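Local coordinates for protein YiiM (Escherichia coli, PDB 1O65) that probably binds molybdenum and acts as an oxidoreductase on nitrogenous compounds, though its physiological role is not established, at residues L69-R74 with E98-D103; Q184-I189 with H201-A206. One frame throughout, in Å; residues are numbered along the deposited sequence.

Interaction 1 (L69-R74 with E98-D103)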
ATOM      1  N   LEU A  69       4.392  -5.007  -5.088  1.00 25.83           N
ATOM      2  CA  LEU A  69       5.151  -4.057  -4.326  1.00 24.85           C
ATOM      3  C   LEU A  69       4.351  -3.384  -3.202  1.00 23.92           C
ATOM      4  O   LEU A  69       3.232  -2.930  -3.414  1.00 24.28           O
ATOM      5  CB  LEU A  69       5.664  -2.912  -5.220  1.00 24.49           C
ATOM      6  CG  LEU A  69       6.777  -3.181  -6.209  1.00 24.75           C
ATOM      7  CD1 LEU A  69       6.741  -2.174  -7.351  1.00 21.89           C
ATOM      8  CD2 LEU A  69       8.156  -3.157  -5.548  1.00 22.71           C
ATOM      9  N   CYS A  70       4.973  -3.229  -2.049  1.00 23.18           N
ATOM     10  CA  CYS A  70       4.341  -2.637  -0.874  1.00 23.18           C
ATOM     11  C   CYS A  70       5.015  -1.298  -0.557  1.00 23.09           C
ATOM     12  O   CYS A  70       6.255  -1.261  -0.508  1.00 21.87           O
ATOM     13  CB  CYS A  70       4.496  -3.586   0.324  1.00 21.45           C
ATOM     14  SG  CYS A  70       3.885  -2.866   1.896  1.00 23.16           S
ATOM     15  N   HIS A  71       4.254  -0.256  -0.313  1.00 22.40           N
ATOM     16  CA  HIS A  71       4.822   1.057  -0.033  1.00 24.57           C
ATOM     17  C   HIS A  71       4.470   1.525   1.374  1.00 25.73           C
ATOM     18  O   HIS A  71       3.303   1.401   1.754  1.00 26.08           O
ATOM     19  CB  HIS A  71       4.187   2.087  -1.017  1.00 24.43           C
ATOM     20  CG  HIS A  71       4.962   3.356  -1.130  1.00 28.07           C
ATOM     21  ND1 HIS A  71       5.472   3.813  -2.342  1.00 29.27           N
ATOM     22  CD2 HIS A  71       5.376   4.241  -0.189  1.00 27.58           C
ATOM     23  CE1 HIS A  71       6.152   4.927  -2.135  1.00 28.88           C
ATOM     24  NE2 HIS A  71       6.105   5.210  -0.844  1.00 29.97           N
ATOM     25  N   TYR A  72       5.411   2.108   2.116  1.00 25.53           N
ATOM     26  CA  TYR A  72       5.040   2.671   3.426  1.00 25.53           C
ATOM     27  C   TYR A  72       5.711   4.036   3.578  1.00 25.15           C
ATOM     28  O   TYR A  72       6.916   4.235   3.383  1.00 23.64           O
ATOM     29  CB  TYR A  72       5.318   1.756   4.591  1.00 26.68           C
ATOM     30  CG  TYR A  72       4.515   2.034   5.847  1.00 28.38           C
ATOM     31  CD1 TYR A  72       3.155   1.767   5.904  1.00 28.43           C
ATOM     32  CD2 TYR A  72       5.118   2.560   6.993  1.00 27.83           C
ATOM     33  CE1 TYR A  72       2.403   2.004   7.035  1.00 27.34           C
ATOM     34  CE2 TYR A  72       4.375   2.800   8.126  1.00 28.32           C
ATOM     35  CZ  TYR A  72       3.020   2.522   8.151  1.00 28.46           C
ATOM     36  OH  TYR A  72       2.284   2.775   9.289  1.00 26.87           O
ATOM     37  N   PRO A  73       4.894   5.045   3.834  1.00 24.32           N
ATOM     38  CA  PRO A  73       5.435   6.388   3.988  1.00 24.33           C
ATOM     39  C   PRO A  73       6.265   6.482   5.250  1.00 25.16           C
ATOM     40  O   PRO A  73       5.789   6.109   6.352  1.00 25.25           O
ATOM     41  CB  PRO A  73       4.211   7.280   4.037  1.00 24.26           C
ATOM     42  CG  PRO A  73       3.079   6.461   3.475  1.00 24.96           C
ATOM     43  CD  PRO A  73       3.419   5.022   3.771  1.00 23.59           C
ATOM     44  N   ARG A  74       7.491   6.995   5.139  1.00 24.04           N
ATOM     45  CA  ARG A  74       8.291   7.238   6.344  1.00 25.40           C
ATOM     46  C   ARG A  74       7.590   8.236   7.269  1.00 25.24           C
ATOM     47  O   ARG A  74       7.864   8.188   8.480  1.00 24.42           O
ATOM     48  CB  ARG A  74       9.702   7.751   6.058  1.00 25.68           C
ATOM     49  CG  ARG A  74      10.634   6.704   5.454  1.00 26.52           C
ATOM     50  CD  ARG A  74      12.102   7.137   5.514  1.00 22.73           C
ATOM     51  NE  ARG A  74      12.372   8.128   4.488  1.00 23.70           N
ATOM     52  CZ  ARG A  74      12.648   8.071   3.214  1.00 23.94           C
ATOM     53  NH1 ARG A  74      12.745   6.935   2.536  1.00 22.87           N
ATOM     54  NH2 ARG A  74      12.869   9.201   2.512  1.00 25.01           N
ATOM     55  N   GLU A  98       7.570  -3.029   3.956  1.00 28.20           N
ATOM     56  CA  GLU A  98       7.588  -2.341   2.685  1.00 27.43           C
ATOM     57  C   GLU A  98       8.783  -2.619   1.798  1.00 26.74           C
ATOM     58  O   GLU A  98       9.909  -2.899   2.200  1.00 26.46           O
ATOM     59  CB  GLU A  98       7.491  -0.819   2.917  1.00 24.92           C
ATOM     60  CG  GLU A  98       8.699  -0.214   3.598  1.00 24.25           C
ATOM     61  CD  GLU A  98       8.497  -0.114   5.099  1.00 29.01           C
ATOM     62  OE1 GLU A  98       7.932  -1.061   5.678  1.00 30.37           O
ATOM     63  OE2 GLU A  98       8.883   0.903   5.709  1.00 28.33           O
ATOM     64  N   ASN A  99       8.532  -2.511   0.488  1.00 27.76           N
ATOM     65  CA  ASN A  99       9.615  -2.601  -0.492  1.00 26.31           C
ATOM     66  C   ASN A  99      10.087  -1.178  -0.815  1.00 26.97           C
ATOM     67  O   ASN A  99      11.262  -0.964  -1.073  1.00 26.69           O
ATOM     68  CB  ASN A  99       9.155  -3.236  -1.794  1.00 25.45           C
ATOM     69  CG  ASN A  99       8.545  -4.606  -1.593  1.00 25.58           C
ATOM     70  OD1 ASN A  99       7.351  -4.787  -1.885  1.00 24.60           O
ATOM     71  ND2 ASN A  99       9.368  -5.541  -1.120  1.00 19.01           N
ATOM     72  N   LEU A 100       9.122  -0.240  -0.812  1.00 25.97           N
ATOM     73  CA  LEU A 100       9.421   1.140  -1.177  1.00 25.82           C
ATOM     74  C   LEU A 100       9.254   2.124  -0.024  1.00 26.62           C
ATOM     75  O   LEU A 100       8.200   2.219   0.585  1.00 25.38           O
ATOM     76  CB  LEU A 100       8.549   1.588  -2.344  1.00 24.48           C
ATOM     77  CG  LEU A 100       8.646   0.792  -3.647  1.00 25.86           C
ATOM     78  CD1 LEU A 100       7.785   1.402  -4.736  1.00 23.49           C
ATOM     79  CD2 LEU A 100      10.089   0.671  -4.107  1.00 25.89           C
ATOM     80  N   SER A 101      10.301   2.921   0.237  1.00 27.03           N
ATOM     81  CA  SER A 101      10.237   3.873   1.347  1.00 27.34           C
ATOM     82  C   SER A 101      10.532   5.278   0.834  1.00 27.97           C
ATOM     83  O   SER A 101      11.524   5.473   0.137  1.00 27.52           O
ATOM     84  CB  SER A 101      11.185   3.476   2.460  1.00 25.57           C
ATOM     85  OG  SER A 101      11.222   4.457   3.485  1.00 29.42           O
ATOM     86  N   THR A 102       9.675   6.243   1.151  1.00 26.69           N
ATOM     87  CA  THR A 102       9.783   7.607   0.723  1.00 26.31           C
ATOM     88  C   THR A 102       9.283   8.664   1.726  1.00 27.14           C
ATOM     89  O   THR A 102       8.681   8.409   2.763  1.00 27.04           O
ATOM     90  CB  THR A 102       8.813   7.863  -0.477  1.00 24.60           C
ATOM     91  OG1 THR A 102       7.488   7.579   0.000  1.00 23.36           O
ATOM     92  CG2 THR A 102       9.129   7.099  -1.726  1.00 24.29           C
ATOM     93  N   ASP A 103       9.441   9.913   1.298  1.00 28.05           N
ATOM     94  CA  ASP A 103       8.898  11.094   1.940  1.00 27.83           C
ATOM     95  C   ASP A 103       8.008  11.763   0.858  1.00 26.89           C
ATOM     96  O   ASP A 103       8.268  11.481  -0.316  1.00 27.75           O
ATOM     97  CB  ASP A 103       9.922  12.140   2.323  1.00 32.47           C
ATOM     98  CG  ASP A 103      10.778  11.805   3.522  1.00 35.46           C
ATOM     99  OD1 ASP A 103      10.271  11.719   4.654  1.00 37.79           O
ATOM    100  OD2 ASP A 103      11.997  11.658   3.279  1.00 35.77           O
TER
HETATM  101  O   HOH W   1       9.109   3.579   4.793  1.00 19.73           O
HETATM  102  O   HOH W   2      13.352   8.198  -0.049  1.00 27.39           O
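His-71 and Leu-100 pair in parallel register, their CA atoms 4.7 Å apart, and the axes of strands 69-73 and 100-102 diverge by only 22°. Cys-70 O accepts two backbone donors, Leu-100 N and Asn-99 N, the latter at 2.8 Å. Tyr-72 N then bonds to Leu-100 O, and Arg-74 N to Thr-102 O. Asn-99 adds a side-chain bond, its OD1 accepting from Cys-70 N at 2.8 Å. A chi1 of -162° turns the His-71 ring away from its own N and over Leu-100, whose CB makes a CH-pi contact with one face, and NE2 meets Thr-102 OG1 at 2.9 Å in the ring plane. On the face of Tyr-72 and Ser-101, a water links Tyr-72 O, Glu-98 OE2 and Ser-101 OG. The Arg-74 chain, bent at chi3, lays its guanidinium over Thr-102 C and brings NH2 to Asp-103 OD2 at 2.7 Å, from above the carboxylate plane, while NH1 also forms a salt bridge with Asp-18. Helix 75-83 connects the two strands as a beta-alpha-beta unit, its Tyr-77 hydroxyl bonding Glu-98 OE2; strand 156-160 flanks 69-73, and strand 14-21 flanks 100-102.

Interaction 2 (Q184-I189 with H201-A206)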
ATOM      1  N   GLN A 184      -6.598   7.138   1.007  1.00 23.36           N
ATOM      2  CA  GLN A 184      -7.254   7.465   2.263  1.00 23.80           C
ATOM      3  C   GLN A 184      -8.746   7.181   2.144  1.00 23.90           C
ATOM      4  O   GLN A 184      -9.304   6.518   3.012  1.00 24.70           O
ATOM      5  CB  GLN A 184      -7.006   8.919   2.665  1.00 25.97           C
ATOM      6  CG  GLN A 184      -7.782   9.358   3.909  1.00 23.37           C
ATOM      7  CD  GLN A 184      -7.458  10.821   4.236  1.00 26.61           C
ATOM      8  OE1 GLN A 184      -7.721  11.733   3.455  1.00 25.72           O
ATOM      9  NE2 GLN A 184      -6.869  11.050   5.400  1.00 26.91           N
ATOM     10  N   GLU A 185      -9.357   7.668   1.072  1.00 23.16           N
ATOM     11  CA  GLU A 185     -10.768   7.408   0.824  1.00 23.39           C
ATOM     12  C   GLU A 185     -11.043   5.907   0.697  1.00 22.14           C
ATOM     13  O   GLU A 185     -11.974   5.403   1.309  1.00 23.66           O
ATOM     14  CB  GLU A 185     -11.252   8.114  -0.428  1.00 23.65           C
ATOM     15  CG  GLU A 185     -11.241   9.636  -0.388  1.00 32.62           C
ATOM     16  CD  GLU A 185     -11.566  10.206  -1.773  1.00 36.79           C
ATOM     17  OE1 GLU A 185     -12.763  10.061  -2.144  1.00 38.75           O
ATOM     18  OE2 GLU A 185     -10.647  10.724  -2.442  1.00 32.45           O
ATOM     19  N   ALA A 186     -10.260   5.171  -0.089  1.00 20.37           N
ATOM     20  CA  ALA A 186     -10.495   3.749  -0.240  1.00 20.14           C
ATOM     21  C   ALA A 186     -10.399   3.069   1.134  1.00 21.09           C
ATOM     22  O   ALA A 186     -11.256   2.263   1.473  1.00 19.30           O
ATOM     23  CB  ALA A 186      -9.545   3.107  -1.220  1.00 19.43           C
ATOM     24  N   ALA A 187      -9.345   3.427   1.893  1.00 19.67           N
ATOM     25  CA  ALA A 187      -9.186   2.876   3.210  1.00 22.36           C
ATOM     26  C   ALA A 187     -10.421   3.202   4.053  1.00 23.82           C
ATOM     27  O   ALA A 187     -10.958   2.238   4.616  1.00 27.02           O
ATOM     28  CB  ALA A 187      -7.912   3.324   3.923  1.00 22.16           C
ATOM     29  N   ALA A 188     -10.939   4.405   4.028  1.00 22.79           N
ATOM     30  CA  ALA A 188     -12.088   4.809   4.811  1.00 23.89           C
ATOM     31  C   ALA A 188     -13.374   4.106   4.388  1.00 22.39           C
ATOM     32  O   ALA A 188     -14.258   3.753   5.180  1.00 22.77           O
ATOM     33  CB  ALA A 188     -12.301   6.344   4.706  1.00 23.48           C
ATOM     34  N   ILE A 189     -13.558   3.985   3.094  1.00 21.75           N
ATOM     35  CA  ILE A 189     -14.701   3.288   2.534  1.00 22.47           C
ATOM     36  C   ILE A 189     -14.668   1.819   2.971  1.00 22.14           C
ATOM     37  O   ILE A 189     -15.707   1.192   3.187  1.00 23.41           O
ATOM     38  CB  ILE A 189     -14.684   3.334   0.982  1.00 19.73           C
ATOM     39  CG1 ILE A 189     -14.907   4.764   0.494  1.00 21.71           C
ATOM     40  CG2 ILE A 189     -15.722   2.363   0.447  1.00 12.29           C
ATOM     41  CD1 ILE A 189     -14.756   5.005  -0.992  1.00 18.14           C
ATOM     42  N   HIS A 201     -20.004   1.631  -4.938  1.00 20.55           N
ATOM     43  CA  HIS A 201     -19.998   1.736  -6.405  1.00 21.92           C
ATOM     44  C   HIS A 201     -18.839   2.641  -6.843  1.00 21.41           C
ATOM     45  O   HIS A 201     -18.141   2.407  -7.821  1.00 19.80           O
ATOM     46  CB  HIS A 201     -21.330   2.247  -6.929  1.00 21.47           C
ATOM     47  CG  HIS A 201     -21.391   2.470  -8.405  1.00 22.16           C
ATOM     48  ND1 HIS A 201     -21.144   3.722  -8.957  1.00 26.86           N
ATOM     49  CD2 HIS A 201     -21.658   1.666  -9.439  1.00 19.71           C
ATOM     50  CE1 HIS A 201     -21.276   3.656 -10.284  1.00 22.84           C
ATOM     51  NE2 HIS A 201     -21.577   2.413 -10.589  1.00 22.53           N
ATOM     52  N   ARG A 202     -18.625   3.682  -6.064  1.00 20.05           N
ATOM     53  CA  ARG A 202     -17.553   4.630  -6.356  1.00 22.76           C
ATOM     54  C   ARG A 202     -16.183   3.975  -6.265  1.00 21.84           C
ATOM     55  O   ARG A 202     -15.373   4.127  -7.182  1.00 20.96           O
ATOM     56  CB  ARG A 202     -17.742   5.845  -5.460  1.00 21.85           C
ATOM     57  CG  ARG A 202     -16.500   6.590  -5.053  1.00 25.28           C
ATOM     58  CD  ARG A 202     -16.946   7.975  -4.500  1.00 25.93           C
ATOM     59  NE  ARG A 202     -15.941   8.943  -4.892  1.00 25.80           N
ATOM     60  CZ  ARG A 202     -14.915   9.296  -4.151  1.00 29.08           C
ATOM     61  NH1 ARG A 202     -14.828   8.717  -2.945  1.00 28.75           N
ATOM     62  NH2 ARG A 202     -14.064  10.220  -4.622  1.00 24.59           N
ATOM     63  N   LEU A 203     -15.901   3.172  -5.241  1.00 21.31           N
ATOM     64  CA  LEU A 203     -14.610   2.519  -5.105  1.00 20.40           C
ATOM     65  C   LEU A 203     -14.392   1.511  -6.218  1.00 18.83           C
ATOM     66  O   LEU A 203     -13.296   1.424  -6.801  1.00 20.18           O
ATOM     67  CB  LEU A 203     -14.373   1.884  -3.738  1.00 21.38           C
ATOM     68  CG  LEU A 203     -13.030   1.147  -3.550  1.00 25.31           C
ATOM     69  CD1 LEU A 203     -11.834   2.033  -3.862  1.00 20.81           C
ATOM     70  CD2 LEU A 203     -12.905   0.651  -2.105  1.00 23.03           C
ATOM     71  N   LEU A 204     -15.417   0.792  -6.619  1.00 18.19           N
ATOM     72  CA  LEU A 204     -15.330  -0.203  -7.686  1.00 18.01           C
ATOM     73  C   LEU A 204     -15.057   0.454  -9.035  1.00 18.10           C
ATOM     74  O   LEU A 204     -14.631  -0.260  -9.944  1.00 17.28           O
ATOM     75  CB  LEU A 204     -16.580  -1.060  -7.789  1.00 19.14           C
ATOM     76  CG  LEU A 204     -16.848  -2.126  -6.726  1.00 23.62           C
ATOM     77  CD1 LEU A 204     -18.321  -2.512  -6.732  1.00 18.35           C
ATOM     78  CD2 LEU A 204     -15.993  -3.391  -6.948  1.00 20.90           C
ATOM     79  N   SER A 205     -15.220   1.762  -9.184  1.00 17.57           N
ATOM     80  CA  SER A 205     -15.005   2.509 -10.402  1.00 18.45           C
ATOM     81  C   SER A 205     -13.572   3.013 -10.555  1.00 18.68           C
ATOM     82  O   SER A 205     -13.170   3.475 -11.623  1.00 19.42           O
ATOM     83  CB  SER A 205     -15.959   3.743 -10.436  1.00 18.77           C
ATOM     84  OG  SER A 205     -17.314   3.230 -10.461  1.00 24.11           O
ATOM     85  N   ALA A 206     -12.818   3.033  -9.479  1.00 19.51           N
ATOM     86  CA  ALA A 206     -11.442   3.489  -9.522  1.00 21.38           C
ATOM     87  C   ALA A 206     -10.592   2.531 -10.349  1.00 23.63           C
ATOM     88  O   ALA A 206     -10.466   1.327 -10.063  1.00 23.25           O
ATOM     89  CB  ALA A 206     -10.861   3.561  -8.114  1.00 21.84           C
TER
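Glu-185 and Arg-202 join helices 183-191 and 197-204 of the YiiM-like three-helix domain through a salt bridge in which one carboxylate oxygen takes both donors, Arg-202 NH1 2.6 Å and NH2 2.8 Å from Glu-185 OE1. The side chains cross at about a right angle, yet their terminal planes lie only 21° apart, nearly coplanar, and OE1 lies in the guanidinium plane. NH1 approaches nearly along the C-O axis of OE1, whereas NH2 is met by the syn lone pair of OE1. The bonds are bent, with N-H...O angles of 142° and 131°, as expected when two nitrogens converge end-on upon a single atom. Beyond CG the Glu-185 chain is extended, which carries the carboxylate across to the arginine; Asp-180 adds a long, weak ion pair to NH2.

Beside this polar bridge the helices meet through small and branched apolar groups. The two methyls of Leu-203 reach different residues of helix 183-191: CD1 lies 3.7 Å from Ala-186 CB, and CD2 4.2 Å from Ile-189 CG2, the leucine and isoleucine side chains crossing obliquely. Ala-186 and Leu-203 have the nearest CA atoms of the two segments, 6.5 Å apart. Ile-189 CD1 spans both parts of the contact, lying 4.2 Å from Leu-203 CB and also 4.2 Å from Arg-202 NH1.

Interactions 1 and 2 follow one another in series along the chain, and their centres lie about 21 Å apart. Their nearest atoms are about 10 Å from each other, so neither touches the other. Interaction 1 belongs to the mixed sheet of the MOSC region, its centre about 8 Å from the centre of the chain; interaction 2 lies farther out, its centre about 14 Å from that point, between helices of the C-terminal three-helix region. Strand 172-176, which pairs with strand 14-21 in that mixed sheet, precedes helix 183-191 in sequence. The two contacts therefore report on separate parts of one monomer: parallel strand pairing within the sheet, and helix packing in the region that follows it.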